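Local coordinates for sensory transduction histidine kinase, putative (Borrelia burgdorferi, PDB 5BWJ), which forms a periplasmic Venus flytrap sensor domain of the hybrid histidine kinase Hk1, which probably senses small molecules and passes the signal on by histidine phosphorylation, at residues D14-F19 and E84-I89; G68-V73 and Y183-R188; S90-K95 and V175-D180; T120-I125 and Y156-T161. All coordinates share one frame; numbering follows the deposited sequence.

Contact 1 (D14-F19 and E84-I89); sequences DQFFPF and ELARSI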
# COMPACT_ATOMS: atom_id res chain seq x y z
N ASP B 14 -13.21 -10.40 -1.31
CA ASP B 14 -11.94 -10.81 -1.91
C ASP B 14 -10.79 -10.61 -0.91
O ASP B 14 -10.87 -11.06 0.23
CB ASP B 14 -11.71 -10.03 -3.21
CG ASP B 14 -10.62 -10.64 -4.08
OD1 ASP B 14 -10.27 -11.82 -3.88
OD2 ASP B 14 -10.11 -9.93 -4.97
N GLN B 15 -9.72 -9.94 -1.34
CA GLN B 15 -8.59 -9.64 -0.46
C GLN B 15 -8.10 -8.22 -0.72
O GLN B 15 -8.25 -7.69 -1.82
CB GLN B 15 -7.46 -10.64 -0.68
CG GLN B 15 -7.86 -12.09 -0.46
CD GLN B 15 -6.68 -13.04 -0.56
OE1 GLN B 15 -5.72 -12.93 0.20
NE2 GLN B 15 -6.75 -13.97 -1.50
N PHE B 16 -7.52 -7.62 0.31
CA PHE B 16 -7.16 -6.21 0.29
C PHE B 16 -6.00 -5.96 1.24
O PHE B 16 -6.19 -5.53 2.37
CB PHE B 16 -8.38 -5.36 0.68
CG PHE B 16 -8.18 -3.87 0.54
CD1 PHE B 16 -9.18 -3.00 0.95
CD2 PHE B 16 -7.03 -3.34 -0.00
CE1 PHE B 16 -9.02 -1.63 0.84
CE2 PHE B 16 -6.86 -1.97 -0.12
CZ PHE B 16 -7.86 -1.12 0.30
N PHE B 17 -4.78 -6.24 0.78
CA PHE B 17 -3.59 -6.08 1.60
C PHE B 17 -3.38 -4.61 1.93
O PHE B 17 -3.49 -3.76 1.05
CB PHE B 17 -2.36 -6.65 0.89
CG PHE B 17 -1.11 -6.65 1.74
CD1 PHE B 17 -0.73 -7.80 2.41
CD2 PHE B 17 -0.33 -5.51 1.86
CE1 PHE B 17 0.42 -7.82 3.19
CE2 PHE B 17 0.81 -5.52 2.64
CZ PHE B 17 1.19 -6.68 3.31
N PRO B 18 -3.05 -4.28 3.20
CA PRO B 18 -2.88 -5.12 4.39
C PRO B 18 -4.12 -5.16 5.29
O PRO B 18 -4.03 -5.60 6.44
CB PRO B 18 -1.72 -4.44 5.11
CG PRO B 18 -1.97 -2.98 4.84
CD PRO B 18 -2.59 -2.91 3.46
N PHE B 19 -5.25 -4.69 4.79
CA PHE B 19 -6.47 -4.61 5.60
C PHE B 19 -7.02 -6.00 5.92
O PHE B 19 -7.41 -6.27 7.06
CB PHE B 19 -7.52 -3.76 4.89
CG PHE B 19 -7.15 -2.31 4.79
CD1 PHE B 19 -7.52 -1.42 5.79
CD2 PHE B 19 -6.40 -1.85 3.72
CE1 PHE B 19 -7.16 -0.09 5.70
CE2 PHE B 19 -6.05 -0.52 3.63
CZ PHE B 19 -6.43 0.36 4.63
N GLU B 84 -13.54 7.11 1.65
CA GLU B 84 -12.35 6.45 1.14
C GLU B 84 -11.61 5.74 2.27
O GLU B 84 -11.38 6.33 3.33
CB GLU B 84 -11.43 7.47 0.46
CG GLU B 84 -10.13 6.91 -0.08
CD GLU B 84 -9.30 7.96 -0.80
OE1 GLU B 84 -9.87 8.70 -1.63
OE2 GLU B 84 -8.09 8.05 -0.52
N LEU B 85 -11.24 4.49 2.04
CA LEU B 85 -10.55 3.69 3.05
C LEU B 85 -9.04 3.70 2.82
O LEU B 85 -8.26 3.81 3.76
CB LEU B 85 -11.09 2.26 3.04
CG LEU B 85 -10.45 1.28 4.03
CD1 LEU B 85 -10.50 1.82 5.45
CD2 LEU B 85 -11.16 -0.06 3.95
N ALA B 86 -8.64 3.57 1.56
CA ALA B 86 -7.23 3.61 1.20
C ALA B 86 -7.08 3.77 -0.31
O ALA B 86 -8.07 3.74 -1.04
CB ALA B 86 -6.53 2.34 1.66
N ARG B 87 -5.84 3.96 -0.75
CA ARG B 87 -5.54 4.14 -2.16
C ARG B 87 -4.67 3.00 -2.68
O ARG B 87 -3.90 2.40 -1.93
CB ARG B 87 -4.83 5.48 -2.38
CG ARG B 87 -5.75 6.67 -2.49
CD ARG B 87 -4.96 7.96 -2.68
NE ARG B 87 -5.75 9.02 -3.29
CZ ARG B 87 -6.47 9.92 -2.63
NH1 ARG B 87 -7.14 10.84 -3.30
NH2 ARG B 87 -6.52 9.90 -1.30
N SER B 88 -4.80 2.72 -3.97
CA SER B 88 -3.97 1.73 -4.64
C SER B 88 -3.50 2.27 -5.99
O SER B 88 -3.95 3.32 -6.45
CB SER B 88 -4.74 0.42 -4.84
OG SER B 88 -5.14 -0.12 -3.60
N ILE B 89 -2.57 1.54 -6.61
CA ILE B 89 -2.11 1.85 -7.95
C ILE B 89 -2.42 0.67 -8.86
O ILE B 89 -2.13 -0.48 -8.52
CB ILE B 89 -0.60 2.17 -7.99
CG1 ILE B 89 -0.29 3.36 -7.08
CG2 ILE B 89 -0.14 2.44 -9.42
CD1 ILE B 89 1.18 3.73 -6.98
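With CG anti to the backbone N (chi1 -174°), F16 sends its ring out of the loop that follows strand 6-13 and toward strand 79-94, while F19 turns CG beside its own N (chi1 -67°) and brings a second ring to the same strand. The two rings join the loop to a long strand of the Venus flytrap sensor domain, at a classic beta bulge in which L85 and A86 both face N187 of strand 184-192. A86 takes the middle of the contact. Its CB lies 3.5 Å from F19 CE2 and 3.9 Å from F16 CZ, so one methyl is shared by two aromatic rings, each approached obliquely. L85 divides its branches between the same two rings: CD1 packs 3.9 Å from F19 CE1, and CD2 comes to 4.1 Å from F16 CE1, with CG over one face of the F19 ring. Within the loop the rings pack on each other, F19 CD2 standing over the centre of the F16 ring. A cis peptide bond before P18 bends the chain between them. The contact is almost wholly apolar and lies near the centre of the chain; I32 and I35 of helix 32-42 touch F19 as well. The second subunit also comes close, with its I89 packing on F19. The polar margin is S88, whose hydroxyl is hydrogen-bonded to D158 and presents OG 4.3 Å from F16 CE2.

Contact 2 (G68-V73 and Y183-R188); sequences GLTYNV and YSIKNR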
# COMPACT_ATOMS: atom_id res chain seq x y z
N GLY B 68 -13.79 -3.60 0.10
CA GLY B 68 -13.05 -4.29 -0.94
C GLY B 68 -13.63 -4.10 -2.32
O GLY B 68 -13.25 -4.80 -3.26
N LEU B 69 -14.57 -3.17 -2.45
CA LEU B 69 -15.17 -2.85 -3.74
C LEU B 69 -14.61 -1.54 -4.27
O LEU B 69 -14.32 -0.62 -3.51
CB LEU B 69 -16.69 -2.75 -3.64
CG LEU B 69 -17.44 -3.99 -3.14
CD1 LEU B 69 -18.94 -3.72 -3.15
CD2 LEU B 69 -17.11 -5.22 -3.98
N THR B 70 -14.45 -1.48 -5.59
CA THR B 70 -14.04 -0.25 -6.26
C THR B 70 -15.18 0.21 -7.16
O THR B 70 -16.05 -0.59 -7.52
CB THR B 70 -12.76 -0.44 -7.09
OG1 THR B 70 -12.91 -1.57 -7.96
CG2 THR B 70 -11.57 -0.68 -6.17
N TYR B 71 -15.19 1.49 -7.51
CA TYR B 71 -16.24 2.02 -8.38
C TYR B 71 -16.25 1.27 -9.71
O TYR B 71 -15.22 1.08 -10.34
CB TYR B 71 -16.06 3.51 -8.63
CG TYR B 71 -17.17 4.09 -9.48
CD1 TYR B 71 -18.35 4.56 -8.90
CD2 TYR B 71 -17.05 4.15 -10.86
CE1 TYR B 71 -19.37 5.08 -9.68
CE2 TYR B 71 -18.07 4.67 -11.65
CZ TYR B 71 -19.22 5.13 -11.05
OH TYR B 71 -20.24 5.65 -11.82
N ASN B 72 -17.45 0.86 -10.12
CA ASN B 72 -17.62 0.12 -11.36
C ASN B 72 -18.98 0.43 -11.96
O ASN B 72 -19.96 0.57 -11.23
CB ASN B 72 -17.47 -1.39 -11.10
CG ASN B 72 -17.85 -2.22 -12.31
OD1 ASN B 72 -18.92 -2.83 -12.34
ND2 ASN B 72 -16.98 -2.25 -13.31
N VAL B 73 -19.03 0.54 -13.28
CA VAL B 73 -20.26 0.88 -13.98
C VAL B 73 -21.40 -0.08 -13.63
O VAL B 73 -22.56 0.32 -13.58
CB VAL B 73 -20.06 0.90 -15.51
CG1 VAL B 73 -19.10 2.01 -15.90
CG2 VAL B 73 -19.56 -0.45 -16.00
N TYR B 183 -2.84 4.07 -12.81
CA TYR B 183 -3.89 4.95 -12.31
C TYR B 183 -3.91 4.92 -10.79
O TYR B 183 -3.65 3.88 -10.18
CB TYR B 183 -5.26 4.52 -12.84
CG TYR B 183 -5.44 4.66 -14.34
CD1 TYR B 183 -6.08 5.78 -14.87
CD2 TYR B 183 -5.00 3.68 -15.21
CE1 TYR B 183 -6.25 5.91 -16.24
CE2 TYR B 183 -5.17 3.81 -16.58
CZ TYR B 183 -5.80 4.92 -17.08
OH TYR B 183 -5.97 5.05 -18.44
N SER B 184 -4.21 6.06 -10.18
CA SER B 184 -4.45 6.11 -8.75
C SER B 184 -5.88 5.66 -8.47
O SER B 184 -6.83 6.31 -8.90
CB SER B 184 -4.21 7.51 -8.19
OG SER B 184 -4.34 7.52 -6.78
N ILE B 185 -6.02 4.55 -7.76
CA ILE B 185 -7.32 3.95 -7.49
C ILE B 185 -7.74 4.19 -6.05
O ILE B 185 -6.97 3.96 -5.12
CB ILE B 185 -7.31 2.43 -7.77
CG1 ILE B 185 -6.83 2.15 -9.20
CG2 ILE B 185 -8.69 1.82 -7.53
CD1 ILE B 185 -7.70 2.74 -10.28
N LYS B 186 -8.98 4.64 -5.87
CA LYS B 186 -9.54 4.86 -4.54
C LYS B 186 -10.33 3.63 -4.09
O LYS B 186 -11.20 3.14 -4.82
CB LYS B 186 -10.43 6.10 -4.53
CG LYS B 186 -9.79 7.31 -5.20
CD LYS B 186 -10.70 8.53 -5.11
CE LYS B 186 -10.27 9.61 -6.09
NZ LYS B 186 -8.84 9.98 -5.93
N ASN B 187 -10.02 3.14 -2.90
CA ASN B 187 -10.77 2.06 -2.29
C ASN B 187 -11.74 2.62 -1.26
O ASN B 187 -11.32 3.20 -0.26
CB ASN B 187 -9.83 1.04 -1.64
CG ASN B 187 -8.85 0.44 -2.64
OD1 ASN B 187 -9.22 -0.41 -3.45
ND2 ASN B 187 -7.60 0.89 -2.60
N ARG B 188 -13.03 2.46 -1.52
CA ARG B 188 -14.07 3.09 -0.71
C ARG B 188 -14.96 2.09 0.02
O ARG B 188 -15.01 0.91 -0.34
CB ARG B 188 -14.95 3.99 -1.59
CG ARG B 188 -14.21 5.13 -2.27
CD ARG B 188 -15.17 5.93 -3.16
NE ARG B 188 -14.51 7.05 -3.83
CZ ARG B 188 -14.38 8.27 -3.31
NH1 ARG B 188 -14.85 8.55 -2.10
NH2 ARG B 188 -13.77 9.22 -4.00
O HOH W 1 -12.79 -0.88 0.03
O HOH W 2 -16.21 -1.24 -0.76
O HOH W 3 -11.62 -1.55 -2.50
O HOH W 4 -13.01 2.92 -6.50
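The segments G68-V73 and Y183-R188 come together where strand 65-69 reaches its end beside strand 184-192, in the mixed sheet of the flytrap domain, with T70 CA 5.6 Å from N187 CA. No direct hydrogen bond joins the two backbones; waters bridge them instead. One water accepts from G68 N and donates to R188 O, and another accepts from Y71 N, 2.8 Å away, and donates to K186 O. G68 turns the corner at a positive phi of 95°, a conformation in which a side chain would press on the preceding carbonyl. Among the side chains T70 does most of the touching, through CG2 alone. This methyl, anti to the carbonyl carbon, lies 4.0 Å from I185 CG2 and alongside N187. T70 OG1 takes the place between N and C (chi1 52°) and bonds instead to I121 N at the start of helix 121-128. I185 in turn packs on I121 and Y122 of that helix, which places the contact between sheet and helix. N187 uses its two amide ends differently: ND2 is given to S88 OG, whereas OD1 accepts from a third water at 2.8 Å and rests 3.6 Å from T70 CG2.

Contact 3 (S90-K95 and V175-D180); sequences SILFFK and VIFTGD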
# COMPACT_ATOMS: atom_id res chain seq x y z
N SER B 90 -3.03 0.95 -10.01
CA SER B 90 -3.32 -0.10 -10.98
C SER B 90 -2.03 -0.51 -11.68
O SER B 90 -1.29 0.33 -12.18
CB SER B 90 -4.35 0.38 -12.01
OG SER B 90 -3.81 1.40 -12.84
N ILE B 91 -1.76 -1.81 -11.71
CA ILE B 91 -0.54 -2.34 -12.31
C ILE B 91 -0.83 -3.53 -13.20
O ILE B 91 -1.62 -4.42 -12.85
CB ILE B 91 0.50 -2.72 -11.22
CG1 ILE B 91 1.16 -1.45 -10.67
CG2 ILE B 91 1.56 -3.69 -11.77
CD1 ILE B 91 2.24 -1.69 -9.63
N LEU B 92 -0.20 -3.54 -14.37
CA LEU B 92 -0.24 -4.69 -15.26
C LEU B 92 0.93 -5.60 -14.92
O LEU B 92 2.09 -5.24 -15.13
CB LEU B 92 -0.18 -4.24 -16.72
CG LEU B 92 -0.46 -5.32 -17.77
CD1 LEU B 92 -1.92 -5.76 -17.71
CD2 LEU B 92 -0.11 -4.82 -19.16
N PHE B 93 0.63 -6.77 -14.37
CA PHE B 93 1.65 -7.74 -13.96
C PHE B 93 1.87 -8.83 -15.00
O PHE B 93 0.97 -9.16 -15.77
CB PHE B 93 1.27 -8.40 -12.63
CG PHE B 93 1.42 -7.51 -11.43
CD1 PHE B 93 2.67 -7.19 -10.94
CD2 PHE B 93 0.30 -7.02 -10.77
CE1 PHE B 93 2.81 -6.38 -9.83
CE2 PHE B 93 0.43 -6.22 -9.66
CZ PHE B 93 1.69 -5.90 -9.19
N PHE B 94 3.07 -9.41 -15.00
CA PHE B 94 3.35 -10.60 -15.79
C PHE B 94 4.47 -11.40 -15.13
O PHE B 94 5.14 -10.91 -14.22
CB PHE B 94 3.71 -10.24 -17.23
CG PHE B 94 4.95 -9.40 -17.37
CD1 PHE B 94 4.88 -8.02 -17.28
CD2 PHE B 94 6.18 -9.99 -17.60
CE1 PHE B 94 6.01 -7.25 -17.40
CE2 PHE B 94 7.32 -9.22 -17.73
CZ PHE B 94 7.24 -7.85 -17.63
N LYS B 95 4.67 -12.63 -15.60
CA LYS B 95 5.63 -13.54 -14.98
C LYS B 95 7.04 -13.37 -15.54
O LYS B 95 7.23 -12.84 -16.64
CB LYS B 95 5.18 -14.99 -15.18
CG LYS B 95 3.95 -15.38 -14.38
CD LYS B 95 3.34 -16.68 -14.89
CE LYS B 95 4.33 -17.83 -14.85
NZ LYS B 95 3.71 -19.12 -15.28
N VAL B 175 6.37 -9.22 -12.30
CA VAL B 175 7.07 -8.05 -12.84
C VAL B 175 6.07 -6.95 -13.21
O VAL B 175 5.02 -7.23 -13.78
CB VAL B 175 7.92 -8.42 -14.08
CG1 VAL B 175 8.66 -7.21 -14.62
CG2 VAL B 175 8.90 -9.53 -13.73
N ILE B 176 6.43 -5.72 -12.89
CA ILE B 176 5.60 -4.56 -13.22
C ILE B 176 5.83 -4.12 -14.66
O ILE B 176 6.97 -3.96 -15.09
CB ILE B 176 5.88 -3.38 -12.27
CG1 ILE B 176 5.62 -3.79 -10.82
CG2 ILE B 176 5.01 -2.18 -12.64
CD1 ILE B 176 6.12 -2.79 -9.80
N PHE B 177 4.74 -3.91 -15.39
CA PHE B 177 4.82 -3.44 -16.77
C PHE B 177 5.14 -1.94 -16.79
O PHE B 177 4.36 -1.13 -16.30
CB PHE B 177 3.51 -3.72 -17.51
CG PHE B 177 3.55 -3.34 -18.97
CD1 PHE B 177 2.82 -2.26 -19.43
CD2 PHE B 177 4.31 -4.07 -19.87
CE1 PHE B 177 2.84 -1.92 -20.77
CE2 PHE B 177 4.34 -3.73 -21.21
CZ PHE B 177 3.61 -2.65 -21.66
N THR B 178 6.29 -1.60 -17.37
CA THR B 178 6.80 -0.23 -17.37
C THR B 178 5.87 0.75 -18.07
O THR B 178 5.82 1.93 -17.71
CB THR B 178 8.20 -0.17 -18.03
OG1 THR B 178 9.09 -1.07 -17.36
CG2 THR B 178 8.78 1.24 -17.98
N GLY B 179 5.13 0.27 -19.06
CA GLY B 179 4.28 1.12 -19.88
C GLY B 179 3.28 1.94 -19.09
O GLY B 179 2.98 1.64 -17.94
N ASP B 180 2.77 2.99 -19.72
CA ASP B 180 1.83 3.90 -19.07
C ASP B 180 0.47 3.25 -18.85
O ASP B 180 -0.38 3.25 -19.74
CB ASP B 180 1.67 5.18 -19.90
O HOH W 5 1.97 -1.82 -15.00
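Strands 79-94 and 175-176 run antiparallel, with F94 and V175 a hydrogen-bonded pair and F93 and I176 the non-hydrogen-bonded pair beside it. V175 N gives F94 O a 2.8 Å bond that is close to straight (167°), and F94 N returns a longer one to V175 O. F177 N extends the pairing to L92 O at 3.0 Å, beyond which a water links L92 N to F177 O. F93 CA adds a CA-H...O contact to V175 O. On the side carrying F94 and V175, a chi1 of 62° puts F94 CG between the backbone N and the carbonyl carbon, which carries the ring across the neighbouring strand. V175 CB then stands over the ring face, 3.9 Å from the F94 centroid in a CH-pi contact, while V175 CG1 reaches 3.4 Å to F94 CZ. F177 meets L92 alongside, CB to CB at 3.8 Å, and L92 CD2 makes an off-centre CH-pi contact with the F177 ring. The other side holds I91, F93 and I176: I91 CG2 lies over the centre of the F93 ring and 3.9 Å from I176 CG2, and I176 CG1 packs against F93 CE1. A bound magnesium ion lies about 5 Å from the V175 side chain. Strand 154-156 pairs with strand 79-94 too, its Y154 and Y156 touching L92 and its I155 touching F93. Strand 175-176, part of that same sheet, faces the second subunit through V175 and I176, which meet its E29 and Y21.

Contact 4 (T120-I125 and Y156-T161); sequences TIYEDI and YGDCKT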
# COMPACT_ATOMS: atom_id res chain seq x y z
N THR B 120 -14.95 -4.56 -11.40
CA THR B 120 -14.03 -3.67 -10.70
C THR B 120 -13.72 -2.47 -11.56
O THR B 120 -14.03 -2.46 -12.76
CB THR B 120 -12.71 -4.38 -10.33
OG1 THR B 120 -12.00 -4.71 -11.53
CG2 THR B 120 -12.97 -5.64 -9.52
N ILE B 121 -13.12 -1.44 -10.97
CA ILE B 121 -12.71 -0.27 -11.73
C ILE B 121 -11.68 -0.70 -12.77
O ILE B 121 -11.57 -0.09 -13.84
CB ILE B 121 -12.11 0.83 -10.83
CG1 ILE B 121 -11.85 2.09 -11.64
CG2 ILE B 121 -10.84 0.34 -10.14
CD1 ILE B 121 -11.57 3.32 -10.79
N TYR B 122 -10.93 -1.75 -12.46
CA TYR B 122 -9.88 -2.24 -13.34
C TYR B 122 -10.47 -2.80 -14.63
O TYR B 122 -9.86 -2.68 -15.69
CB TYR B 122 -9.05 -3.30 -12.63
CG TYR B 122 -8.44 -2.80 -11.33
CD1 TYR B 122 -7.37 -1.91 -11.35
CD2 TYR B 122 -8.94 -3.20 -10.10
CE1 TYR B 122 -6.81 -1.44 -10.17
CE2 TYR B 122 -8.39 -2.73 -8.92
CZ TYR B 122 -7.32 -1.85 -8.97
OH TYR B 122 -6.76 -1.38 -7.80
N GLU B 123 -11.65 -3.40 -14.55
CA GLU B 123 -12.32 -3.90 -15.74
C GLU B 123 -12.70 -2.74 -16.65
O GLU B 123 -12.48 -2.80 -17.86
CB GLU B 123 -13.57 -4.72 -15.38
CG GLU B 123 -14.27 -5.31 -16.60
CD GLU B 123 -15.59 -5.99 -16.26
OE1 GLU B 123 -15.97 -5.98 -15.07
OE2 GLU B 123 -16.24 -6.52 -17.18
N ASP B 124 -13.27 -1.70 -16.06
CA ASP B 124 -13.70 -0.53 -16.82
C ASP B 124 -12.53 0.11 -17.57
O ASP B 124 -12.67 0.52 -18.72
CB ASP B 124 -14.35 0.51 -15.90
CG ASP B 124 -15.72 0.08 -15.42
OD1 ASP B 124 -16.33 -0.81 -16.05
OD2 ASP B 124 -16.20 0.65 -14.41
N ILE B 125 -11.37 0.18 -16.92
CA ILE B 125 -10.19 0.79 -17.52
C ILE B 125 -9.81 0.06 -18.81
O ILE B 125 -9.53 0.70 -19.83
CB ILE B 125 -8.99 0.79 -16.54
CG1 ILE B 125 -9.28 1.70 -15.35
CG2 ILE B 125 -7.71 1.26 -17.23
CD1 ILE B 125 -8.33 1.53 -14.19
N TYR B 156 -4.29 -7.45 -14.47
CA TYR B 156 -4.42 -6.02 -14.19
C TYR B 156 -5.23 -5.80 -12.92
O TYR B 156 -6.37 -6.27 -12.82
CB TYR B 156 -5.07 -5.32 -15.38
CG TYR B 156 -5.00 -3.82 -15.34
CD1 TYR B 156 -3.78 -3.15 -15.38
CD2 TYR B 156 -6.16 -3.06 -15.29
CE1 TYR B 156 -3.72 -1.77 -15.35
CE2 TYR B 156 -6.11 -1.67 -15.27
CZ TYR B 156 -4.89 -1.04 -15.30
OH TYR B 156 -4.83 0.33 -15.27
N GLY B 157 -4.66 -5.10 -11.95
CA GLY B 157 -5.35 -4.86 -10.70
C GLY B 157 -4.50 -4.24 -9.61
O GLY B 157 -3.53 -3.53 -9.87
N ASP B 158 -4.89 -4.53 -8.37
CA ASP B 158 -4.28 -3.92 -7.19
C ASP B 158 -2.79 -4.24 -7.07
O ASP B 158 -2.39 -5.40 -7.14
CB ASP B 158 -5.01 -4.38 -5.93
CG ASP B 158 -4.53 -3.67 -4.68
OD1 ASP B 158 -3.59 -4.18 -4.04
OD2 ASP B 158 -5.08 -2.61 -4.35
N CYS B 159 -1.98 -3.20 -6.88
CA CYS B 159 -0.52 -3.35 -6.86
C CYS B 159 -0.03 -4.22 -5.71
O CYS B 159 0.87 -5.03 -5.89
CB CYS B 159 0.16 -1.97 -6.77
SG CYS B 159 -0.26 -1.00 -5.30
N LYS B 160 -0.62 -4.04 -4.53
CA LYS B 160 -0.16 -4.75 -3.34
C LYS B 160 -0.76 -6.16 -3.22
O LYS B 160 -0.05 -7.11 -2.90
CB LYS B 160 -0.50 -3.94 -2.08
CG LYS B 160 0.34 -2.68 -1.93
CD LYS B 160 -0.08 -1.86 -0.72
CE LYS B 160 0.72 -0.57 -0.63
NZ LYS B 160 0.22 0.33 0.45
N THR B 161 -2.06 -6.29 -3.49
CA THR B 161 -2.77 -7.54 -3.22
C THR B 161 -2.42 -8.64 -4.21
O THR B 161 -2.13 -9.77 -3.81
CB THR B 161 -4.29 -7.33 -3.24
OG1 THR B 161 -4.65 -6.31 -2.29
CG2 THR B 161 -5.02 -8.62 -2.87
O HOH W 6 -7.90 -1.92 -5.44
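G157 CA sits squarely over the Y122 ring, 3.6 Å from its centroid and 11° off the ring normal, a CH-pi contact between helix 121-128 and the bend that follows strand 154-156. Y122 CG lies anti to its carbonyl carbon (chi1 -57°), which carries the ring off the helix onto G157. The backbone continues over the same face, bringing D158 N to 3.7 Å from Y122 CZ, while I121 CG2 covers the opposite face. The Y122 edge is turned toward the face of Y156 in an offset edge-to-face pair, the planes at 87°, and Y122 O lies in the plane of the Y156 ring at its edge. One helical turn on, I125 crosses Y156 at about a right angle and sets CG2 3.6 Å from Y156 OH, whose hydrogen-bonding partners are S90 and V181. Farther out, T120 occupies the N-cap of helix 121-128, where OG1 accepts weakly from Y122 N and E123 N. D158 precedes the turn that leads into helix 161-169 and makes a capping bond: OD1 takes T161 N at 2.7 Å through the anti lone pair, and T161 OG1 from above the carboxylate plane. OD2 accepts from a water that itself accepts from Y122 OH, its oxygen 2.7 Å away; S88 is the other partner. With donors on both oxygens and a helix start nearby, the D158 carboxylate would probably be stabilised as the anion.

In the fold
Contacts 1, 2 and 4 are buried near the middle of the chain, their centres 8 to 11 Å apart, whereas contact 3 lies about 19 Å from the chain centre and is only partly buried. Contacts 1 and 3 use successive parts of strand 79-94, and strand 184-192 of contact 2 pairs with the same strand through L85 and S88. S88 also joins contact 1 to contact 4 through D158, and T70 joins contact 2 to contact 4 through I121. Their chemistry differs accordingly: aromatic and aliphatic in contact 1, water-bridged in contact 2, direct strand pairing in contact 3, and aromatic packing with helix capping in contact 4.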